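Local coordinates for Lmo2125 protein (Listeria monocytogenes serovar 1/2a, PDB 5TU0) that binds maltose and, as a membrane-attached solute-binding lipoprotein, probably hands the sugar on to a transporter for uptake into the cell, at residues Asp21-Ile26 / Val38-Lys43; Ile188-Lys193 / Lys378-Asn383. The protein carries 2 engineered substitutions. All blocks are in the same frame, centred on the assembly; numbering follows the deposited sequence.

Contact 1 (Asp21-Ile26 / Val38-Lys43) and contact 2 (Ile188-Lys193 / Lys378-Asn383) lie on opposite sides of the chain's centre, their own centres 44 Å apart and their nearest atoms about 31 Å. Along the sequence they follow in series. Contact 1 is local, packing helix 17-34 on strand 37-42 in the beta-alpha-beta unit near the N-terminus. Contact 2 spans 184 residues and brings the end of strand 187-189 and the turn after it against helix 369-387, the last helix. They share no helix, strand or sheet. Both are structural packing, and neither includes a residue of the maltose pocket formed by Asp70, Glu114, Tyr164 and Trp241.

Contact 1 (Asp21-Ile26 / Val38-Lys43); sequences DYVNKI and VKVVEK
Val23 and Val40 meet flank to flank where a helix lies over a strand, their side chains sliding past each other in opposite directions. The touching branch of Val23 is CG1, which sits 3.7 Å from CG2 of Val40 and 4.0 Å from CG1 of Val40, so one methyl rests against both prongs of its partner. Val23 can do this because its CG1 stands anti to the backbone N (chi1 172°). Valine suits both places: its branch at CB puts two methyls close to the backbone, as befits a helix and strand packed closely enough that the CA atoms of Asn24 and Val40, the nearest pair, are 7.2 Å apart.

Asn24 reaches Val40 from another direction, its amide crossing the valine at a slant. The CA-CB bond does not aim at the strand, yet the end of the side chain turns back to it, bringing OD1 to 3.4 Å from CG2 of Val40 and 3.7 Å from its CB. These are van der Waals contacts to carbon; the polar need of OD1 is met by a hydrogen bond from Lys27 NZ, one turn further along the helix. A short polar side chain fits this partly exposed border, covering the valine while keeping its oxygen bonded.

Helix 17-34 is the crossover of a beta-alpha-beta unit between the parallel strands 10-15 and 37-42, an element familiar from the lobes of solute-binding proteins. Val23 also touches Val13 of the first strand, and Tyr22 and Ile26 pack against helices 285-295 and 298-308.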
ATOM      1  N   ASP A  21     -14.373 -17.366   2.740  1.00 32.28           N
ATOM      2  CA  ASP A  21     -15.851 -17.255   2.811  1.00 33.66           C
ATOM      3  C   ASP A  21     -16.421 -16.460   1.635  1.00 32.17           C
ATOM      4  O   ASP A  21     -17.469 -16.804   1.080  1.00 31.11           O
ATOM      5  CB  ASP A  21     -16.293 -16.609   4.123  1.00 35.92           C
ATOM      6  CG  ASP A  21     -16.000 -17.477   5.341  1.00 38.79           C
ATOM      7  OD1 ASP A  21     -15.711 -18.681   5.174  1.00 40.86           O
ATOM      8  OD2 ASP A  21     -16.084 -16.956   6.475  1.00 39.76           O
ATOM      9  N   TYR A  22     -15.722 -15.385   1.273  1.00 30.35           N
ATOM     10  CA  TYR A  22     -16.121 -14.549   0.160  1.00 29.32           C
ATOM     11  C   TYR A  22     -16.121 -15.336  -1.137  1.00 28.47           C
ATOM     12  O   TYR A  22     -17.114 -15.309  -1.882  1.00 28.04           O
ATOM     13  CB  TYR A  22     -15.200 -13.320   0.044  1.00 28.86           C
ATOM     14  CG  TYR A  22     -15.281 -12.643  -1.290  1.00 28.48           C
ATOM     15  CD1 TYR A  22     -16.398 -11.897  -1.640  1.00 29.04           C
ATOM     16  CD2 TYR A  22     -14.221 -12.728  -2.207  1.00 28.53           C
ATOM     17  CE1 TYR A  22     -16.484 -11.277  -2.880  1.00 29.38           C
ATOM     18  CE2 TYR A  22     -14.295 -12.106  -3.446  1.00 28.06           C
ATOM     19  CZ  TYR A  22     -15.430 -11.375  -3.773  1.00 28.14           C
ATOM     20  OH  TYR A  22     -15.521 -10.742  -4.999  1.00 28.44           O
ATOM     21  N   VAL A  23     -15.029 -16.048  -1.405  1.00 27.19           N
ATOM     22  CA  VAL A  23     -14.943 -16.848  -2.621  1.00 27.50           C
ATOM     23  C   VAL A  23     -16.050 -17.932  -2.618  1.00 29.15           C
ATOM     24  O   VAL A  23     -16.705 -18.155  -3.652  1.00 29.84           O
ATOM     25  CB  VAL A  23     -13.528 -17.429  -2.843  1.00 27.09           C
ATOM     26  CG1 VAL A  23     -13.505 -18.418  -4.002  1.00 27.22           C
ATOM     27  CG2 VAL A  23     -12.544 -16.297  -3.115  1.00 25.91           C
ATOM     28  N   ASN A  24     -16.274 -18.567  -1.472  1.00 30.80           N
ATOM     29  CA  ASN A  24     -17.336 -19.588  -1.365  1.00 33.11           C
ATOM     30  C   ASN A  24     -18.724 -19.017  -1.622  1.00 33.51           C
ATOM     31  O   ASN A  24     -19.545 -19.667  -2.284  1.00 34.46           O
ATOM     32  CB  ASN A  24     -17.281 -20.351  -0.038  1.00 35.63           C
ATOM     33  CG  ASN A  24     -16.231 -21.446  -0.045  1.00 36.70           C
ATOM     34  OD1 ASN A  24     -15.941 -22.037  -1.083  1.00 37.39           O
ATOM     35  ND2 ASN A  24     -15.669 -21.731   1.114  1.00 39.44           N
ATOM     36  N   LYS A  25     -18.975 -17.804  -1.140  1.00 33.28           N
ATOM     37  CA  LYS A  25     -20.242 -17.140  -1.386  1.00 34.28           C
ATOM     38  C   LYS A  25     -20.473 -16.872  -2.880  1.00 32.94           C
ATOM     39  O   LYS A  25     -21.545 -17.159  -3.395  1.00 33.26           O
ATOM     40  CB  LYS A  25     -20.340 -15.813  -0.634  1.00 35.02           C
ATOM     41  CG  LYS A  25     -21.715 -15.158  -0.723  1.00 37.38           C
ATOM     42  CD  LYS A  25     -21.824 -13.932   0.177  1.00 39.17           C
ATOM     43  CE  LYS A  25     -23.255 -13.620   0.589  1.00 42.07           C
ATOM     44  NZ  LYS A  25     -23.744 -14.573   1.616  1.00 43.32           N
ATOM     45  N   ILE A  26     -19.471 -16.339  -3.576  1.00 30.82           N
ATOM     46  CA  ILE A  26     -19.669 -15.965  -4.981  1.00 30.74           C
ATOM     47  C   ILE A  26     -19.422 -17.045  -6.030  1.00 30.73           C
ATOM     48  O   ILE A  26     -19.851 -16.876  -7.168  1.00 31.24           O
ATOM     49  CB  ILE A  26     -18.813 -14.737  -5.373  1.00 29.16           C
ATOM     50  CG1 ILE A  26     -17.314 -15.082  -5.436  1.00 28.46           C
ATOM     51  CG2 ILE A  26     -19.090 -13.594  -4.404  1.00 29.71           C
ATOM     52  CD1 ILE A  26     -16.436 -13.984  -6.027  1.00 27.61           C
ATOM     53  N   VAL A  38     -15.677 -25.047  -9.288  1.00 38.00           N
ATOM     54  CA  VAL A  38     -14.607 -24.264  -8.700  1.00 37.41           C
ATOM     55  C   VAL A  38     -14.193 -24.946  -7.397  1.00 38.79           C
ATOM     56  O   VAL A  38     -15.037 -25.221  -6.554  1.00 39.02           O
ATOM     57  CB  VAL A  38     -15.049 -22.813  -8.403  1.00 36.27           C
ATOM     58  CG1 VAL A  38     -13.970 -22.048  -7.644  1.00 36.37           C
ATOM     59  CG2 VAL A  38     -15.413 -22.093  -9.696  1.00 35.02           C
ATOM     60  N   LYS A  39     -12.900 -25.237  -7.275  1.00 37.49           N
ATOM     61  CA  LYS A  39     -12.313 -25.819  -6.076  1.00 38.41           C
ATOM     62  C   LYS A  39     -11.631 -24.673  -5.348  1.00 36.76           C
ATOM     63  O   LYS A  39     -10.754 -24.011  -5.914  1.00 34.74           O
ATOM     64  CB  LYS A  39     -11.301 -26.894  -6.462  1.00 39.72           C
ATOM     65  CG  LYS A  39     -10.533 -27.511  -5.306  1.00 42.31           C
ATOM     66  CD  LYS A  39      -9.512 -28.508  -5.826  1.00 44.59           C
ATOM     67  CE  LYS A  39      -8.664 -29.092  -4.710  1.00 47.40           C
ATOM     68  NZ  LYS A  39      -7.767 -30.169  -5.220  1.00 49.56           N
ATOM     69  N   VAL A  40     -12.037 -24.425  -4.107  1.00 36.38           N
ATOM     70  CA  VAL A  40     -11.463 -23.347  -3.314  1.00 35.45           C
ATOM     71  C   VAL A  40     -10.453 -23.904  -2.313  1.00 36.28           C
ATOM     72  O   VAL A  40     -10.779 -24.773  -1.516  1.00 36.84           O
ATOM     73  CB  VAL A  40     -12.551 -22.566  -2.554  1.00 36.92           C
ATOM     74  CG1 VAL A  40     -11.938 -21.404  -1.778  1.00 36.33           C
ATOM     75  CG2 VAL A  40     -13.601 -22.040  -3.527  1.00 36.68           C
ATOM     76  N   VAL A  41      -9.224 -23.408  -2.370  1.00 35.24           N
ATOM     77  CA  VAL A  41      -8.185 -23.826  -1.425  1.00 36.84           C
ATOM     78  C   VAL A  41      -7.735 -22.605  -0.634  1.00 35.41           C
ATOM     79  O   VAL A  41      -7.674 -21.489  -1.166  1.00 32.30           O
ATOM     80  CB  VAL A  41      -6.987 -24.516  -2.116  1.00 37.63           C
ATOM     81  CG1 VAL A  41      -7.449 -25.759  -2.852  1.00 39.52           C
ATOM     82  CG2 VAL A  41      -6.279 -23.593  -3.079  1.00 37.33           C
ATOM     83  N   GLU A  42      -7.454 -22.812   0.644  1.00 36.66           N
ATOM     84  CA  GLU A  42      -6.992 -21.743   1.504  1.00 36.16           C
ATOM     85  C   GLU A  42      -5.496 -21.885   1.712  1.00 35.45           C
ATOM     86  O   GLU A  42      -5.004 -22.964   2.061  1.00 34.89           O
ATOM     87  CB  GLU A  42      -7.732 -21.750   2.847  1.00 39.61           C
ATOM     88  CG  GLU A  42      -7.392 -20.553   3.751  1.00 41.54           C
ATOM     89  CD  GLU A  42      -5.990 -20.599   4.361  1.00 44.21           C
ATOM     90  OE1 GLU A  42      -5.542 -21.716   4.695  1.00 47.95           O
ATOM     91  OE2 GLU A  42      -5.337 -19.524   4.541  1.00 45.32           O
ATOM     92  N   LYS A  43      -4.772 -20.790   1.502  1.00 33.89           N
ATOM     93  CA  LYS A  43      -3.334 -20.782   1.713  1.00 34.96           C
ATOM     94  C   LYS A  43      -2.834 -19.346   1.776  1.00 33.30           C
ATOM     95  O   LYS A  43      -3.308 -18.483   1.041  1.00 31.77           O
ATOM     96  CB  LYS A  43      -2.624 -21.553   0.593  1.00 35.89           C
ATOM     97  CG  LYS A  43      -1.124 -21.724   0.769  1.00 37.94           C
ATOM     98  CD  LYS A  43      -0.612 -22.751  -0.232  1.00 39.75           C
ATOM     99  CE  LYS A  43       0.897 -22.818  -0.297  1.00 41.66           C
ATOM    100  NZ  LYS A  43       1.499 -23.283   0.976  1.00 45.85           N
TER

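Contact 2 (Ile188-Lys193 / Lys378-Asn383); sequences IGLNNK and KVIEDN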
ATOM      1  N   ILE A 188      16.777   8.686 -10.696  1.00 25.83           N
ATOM      2  CA  ILE A 188      16.333   8.621  -9.290  1.00 25.54           C
ATOM      3  C   ILE A 188      16.037  10.023  -8.759  1.00 25.44           C
ATOM      4  O   ILE A 188      16.891  10.924  -8.844  1.00 26.12           O
ATOM      5  CB  ILE A 188      17.363   7.892  -8.420  1.00 25.63           C
ATOM      6  CG1 ILE A 188      17.492   6.453  -8.907  1.00 26.82           C
ATOM      7  CG2 ILE A 188      16.965   7.928  -6.940  1.00 24.73           C
ATOM      8  CD1 ILE A 188      18.676   5.713  -8.340  1.00 27.50           C
ATOM      9  N   GLY A 189      14.824  10.195  -8.239  1.00 23.84           N
ATOM     10  CA  GLY A 189      14.355  11.487  -7.752  1.00 24.29           C
ATOM     11  C   GLY A 189      14.397  11.711  -6.246  1.00 23.70           C
ATOM     12  O   GLY A 189      13.887  12.709  -5.769  1.00 24.33           O
ATOM     13  N   LEU A 190      15.031  10.804  -5.508  1.00 23.45           N
ATOM     14  CA  LEU A 190      15.089  10.883  -4.028  1.00 22.77           C
ATOM     15  C   LEU A 190      16.079  11.891  -3.463  1.00 24.02           C
ATOM     16  O   LEU A 190      16.112  12.108  -2.245  1.00 23.76           O
ATOM     17  CB  LEU A 190      15.338   9.501  -3.429  1.00 22.98           C
ATOM     18  CG  LEU A 190      14.254   8.470  -3.757  1.00 23.14           C
ATOM     19  CD1 LEU A 190      14.644   7.098  -3.210  1.00 23.95           C
ATOM     20  CD2 LEU A 190      12.877   8.883  -3.271  1.00 23.57           C
ATOM     21  N   ASN A 191      16.861  12.530  -4.327  1.00 23.75           N
ATOM     22  CA  ASN A 191      17.769  13.581  -3.884  1.00 24.66           C
ATOM     23  C   ASN A 191      17.533  14.873  -4.665  1.00 25.22           C
ATOM     24  O   ASN A 191      18.407  15.742  -4.693  1.00 25.15           O
ATOM     25  CB  ASN A 191      19.231  13.140  -3.969  1.00 25.17           C
ATOM     26  CG  ASN A 191      19.678  12.864  -5.384  1.00 26.05           C
ATOM     27  OD1 ASN A 191      18.876  12.531  -6.239  1.00 25.11           O
ATOM     28  ND2 ASN A 191      20.965  13.000  -5.633  1.00 27.21           N
ATOM     29  N   ASN A 192      16.357  15.004  -5.297  1.00 25.68           N
ATOM     30  CA  ASN A 192      16.026  16.240  -6.011  1.00 26.69           C
ATOM     31  C   ASN A 192      15.616  17.306  -4.996  1.00 27.27           C
ATOM     32  O   ASN A 192      15.490  17.007  -3.809  1.00 26.49           O
ATOM     33  CB  ASN A 192      14.987  16.035  -7.143  1.00 26.45           C
ATOM     34  CG  ASN A 192      13.565  15.779  -6.653  1.00 25.84           C
ATOM     35  OD1 ASN A 192      13.269  15.754  -5.460  1.00 24.55           O
ATOM     36  ND2 ASN A 192      12.663  15.584  -7.608  1.00 26.12           N
ATOM     37  N   LYS A 193      15.446  18.549  -5.451  1.00 29.62           N
ATOM     38  CA  LYS A 193      15.093  19.667  -4.549  1.00 31.63           C
ATOM     39  C   LYS A 193      13.894  19.357  -3.667  1.00 29.37           C
ATOM     40  O   LYS A 193      13.916  19.610  -2.463  1.00 27.51           O
ATOM     41  CB  LYS A 193      14.799  20.954  -5.324  1.00 35.85           C
ATOM     42  CG  LYS A 193      15.969  21.898  -5.526  1.00 41.06           C
ATOM     43  CD  LYS A 193      17.042  21.388  -6.456  1.00 44.80           C
ATOM     44  CE  LYS A 193      18.103  22.471  -6.663  1.00 48.27           C
ATOM     45  NZ  LYS A 193      19.219  22.003  -7.534  1.00 50.51           N
ATOM     46  N   LYS A 378      23.586   7.645  -4.225  1.00 26.92           N
ATOM     47  CA  LYS A 378      24.794   7.058  -4.802  1.00 29.53           C
ATOM     48  C   LYS A 378      24.849   5.556  -4.477  1.00 28.30           C
ATOM     49  O   LYS A 378      25.248   4.761  -5.316  1.00 28.51           O
ATOM     50  CB  LYS A 378      26.076   7.786  -4.348  1.00 32.94           C
ATOM     51  CG  LYS A 378      27.323   7.225  -5.008  1.00 37.46           C
ATOM     52  CD  LYS A 378      28.516   8.187  -4.942  1.00 44.19           C
ATOM     53  CE  LYS A 378      29.632   7.726  -5.876  1.00 47.14           C
ATOM     54  NZ  LYS A 378      30.687   8.767  -6.051  1.00 52.06           N
ATOM     55  N   VAL A 379      24.418   5.171  -3.284  1.00 26.80           N
ATOM     56  CA  VAL A 379      24.379   3.748  -2.903  1.00 27.31           C
ATOM     57  C   VAL A 379      23.411   2.989  -3.817  1.00 25.48           C
ATOM     58  O   VAL A 379      23.733   1.920  -4.338  1.00 23.60           O
ATOM     59  CB  VAL A 379      23.961   3.558  -1.425  1.00 27.53           C
ATOM     60  CG1 VAL A 379      23.632   2.107  -1.103  1.00 28.67           C
ATOM     61  CG2 VAL A 379      25.042   4.070  -0.486  1.00 29.59           C
ATOM     62  N   ILE A 380      22.232   3.563  -4.014  1.00 24.68           N
ATOM     63  CA  ILE A 380      21.203   2.916  -4.829  1.00 25.20           C
ATOM     64  C   ILE A 380      21.672   2.768  -6.291  1.00 25.21           C
ATOM     65  O   ILE A 380      21.585   1.681  -6.863  1.00 25.21           O
ATOM     66  CB  ILE A 380      19.876   3.703  -4.742  1.00 24.71           C
ATOM     67  CG1 ILE A 380      19.353   3.710  -3.291  1.00 25.30           C
ATOM     68  CG2 ILE A 380      18.835   3.107  -5.673  1.00 24.22           C
ATOM     69  CD1 ILE A 380      18.187   4.646  -3.066  1.00 24.93           C
ATOM     70  N   GLU A 381      22.171   3.867  -6.862  1.00 26.29           N
ATOM     71  CA  GLU A 381      22.681   3.926  -8.238  1.00 28.92           C
ATOM     72  C   GLU A 381      23.744   2.888  -8.506  1.00 29.36           C
ATOM     73  O   GLU A 381      23.730   2.219  -9.549  1.00 28.57           O
ATOM     74  CB  GLU A 381      23.324   5.283  -8.521  1.00 32.25           C
ATOM     75  CG  GLU A 381      22.350   6.416  -8.702  1.00 36.10           C
ATOM     76  CD  GLU A 381      23.038   7.752  -8.925  1.00 37.68           C
ATOM     77  OE1 GLU A 381      24.246   7.903  -8.621  1.00 41.67           O
ATOM     78  OE2 GLU A 381      22.345   8.657  -9.408  1.00 42.67           O
ATOM     79  N   ASP A 382      24.673   2.771  -7.563  1.00 28.63           N
ATOM     80  CA  ASP A 382      25.766   1.826  -7.697  1.00 30.93           C
ATOM     81  C   ASP A 382      25.244   0.402  -7.643  1.00 29.69           C
ATOM     82  O   ASP A 382      25.676  -0.430  -8.428  1.00 30.41           O
ATOM     83  CB  ASP A 382      26.879   2.094  -6.666  1.00 33.50           C
ATOM     84  CG  ASP A 382      27.669   3.373  -6.975  1.00 37.42           C
ATOM     85  OD1 ASP A 382      27.441   3.984  -8.049  1.00 41.77           O
ATOM     86  OD2 ASP A 382      28.523   3.779  -6.151  1.00 41.25           O
ATOM     87  N   ASN A 383      24.308   0.126  -6.738  1.00 28.62           N
ATOM     88  CA  ASN A 383      23.694  -1.219  -6.681  1.00 28.86           C
ATOM     89  C   ASN A 383      22.917  -1.556  -7.949  1.00 28.09           C
ATOM     90  O   ASN A 383      22.979  -2.688  -8.422  1.00 28.94           O
ATOM     91  CB  ASN A 383      22.802  -1.374  -5.459  1.00 28.32           C
ATOM     92  CG  ASN A 383      23.597  -1.608  -4.190  1.00 29.95           C
ATOM     93  OD1 ASN A 383      24.677  -2.201  -4.223  1.00 32.13           O
ATOM     94  ND2 ASN A 383      23.058  -1.173  -3.061  1.00 29.70           N
TER
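Ile188 gives the largest share of the apolar contact, its terminal methyl resting on two neighbouring residues of the helix. Its CD1 lies 3.7 Å from CG2 of Ile380, the two side chains passing at an angle. The extended outer part of Ile188 (chi2 167°) carries CD1 far from its own backbone, which lets it touch although the CA atoms of Ile188 and Glu381, the nearest pair, are 8.0 Å apart. Ile380 shares itself between two partners: CG2 meets Ile188, while CD1, at the end of its longer branch, faces Leu190 CD1 at 4.3 Å, a looser approach. Long branched residues suit both sides, since their methyls reach across from backbones too far apart to touch directly.

Ile188 lies near the end of the short strand 187-189, and the type I beta turn from Gly189 to Asn192 that follows carries Leu190; a weak hydrogen bond from Asn192 N to Gly189 O closes it. The turn leads into helix 193-208, with Asn192 as N-cap: its OD1 accepts from Ser195 N. Asparagine suits such a position because its short side chain can reach a backbone N-H of the helix's first turn. Helix 369-387, on the other side, is the last of the chain, and helix 348-363 also covers Leu190.

Contact with a charged residue comes through carbon alone. The CG of Glu381 lies 3.8 Å from CD1 of Ile188, so the aliphatic stem covers the isoleucine while the residue as a whole stays exposed. Polar contact between turn and helix 369-387 is made beside this patch, where Asn191 ND2 is hydrogen-bonded to OD1 of Asp374.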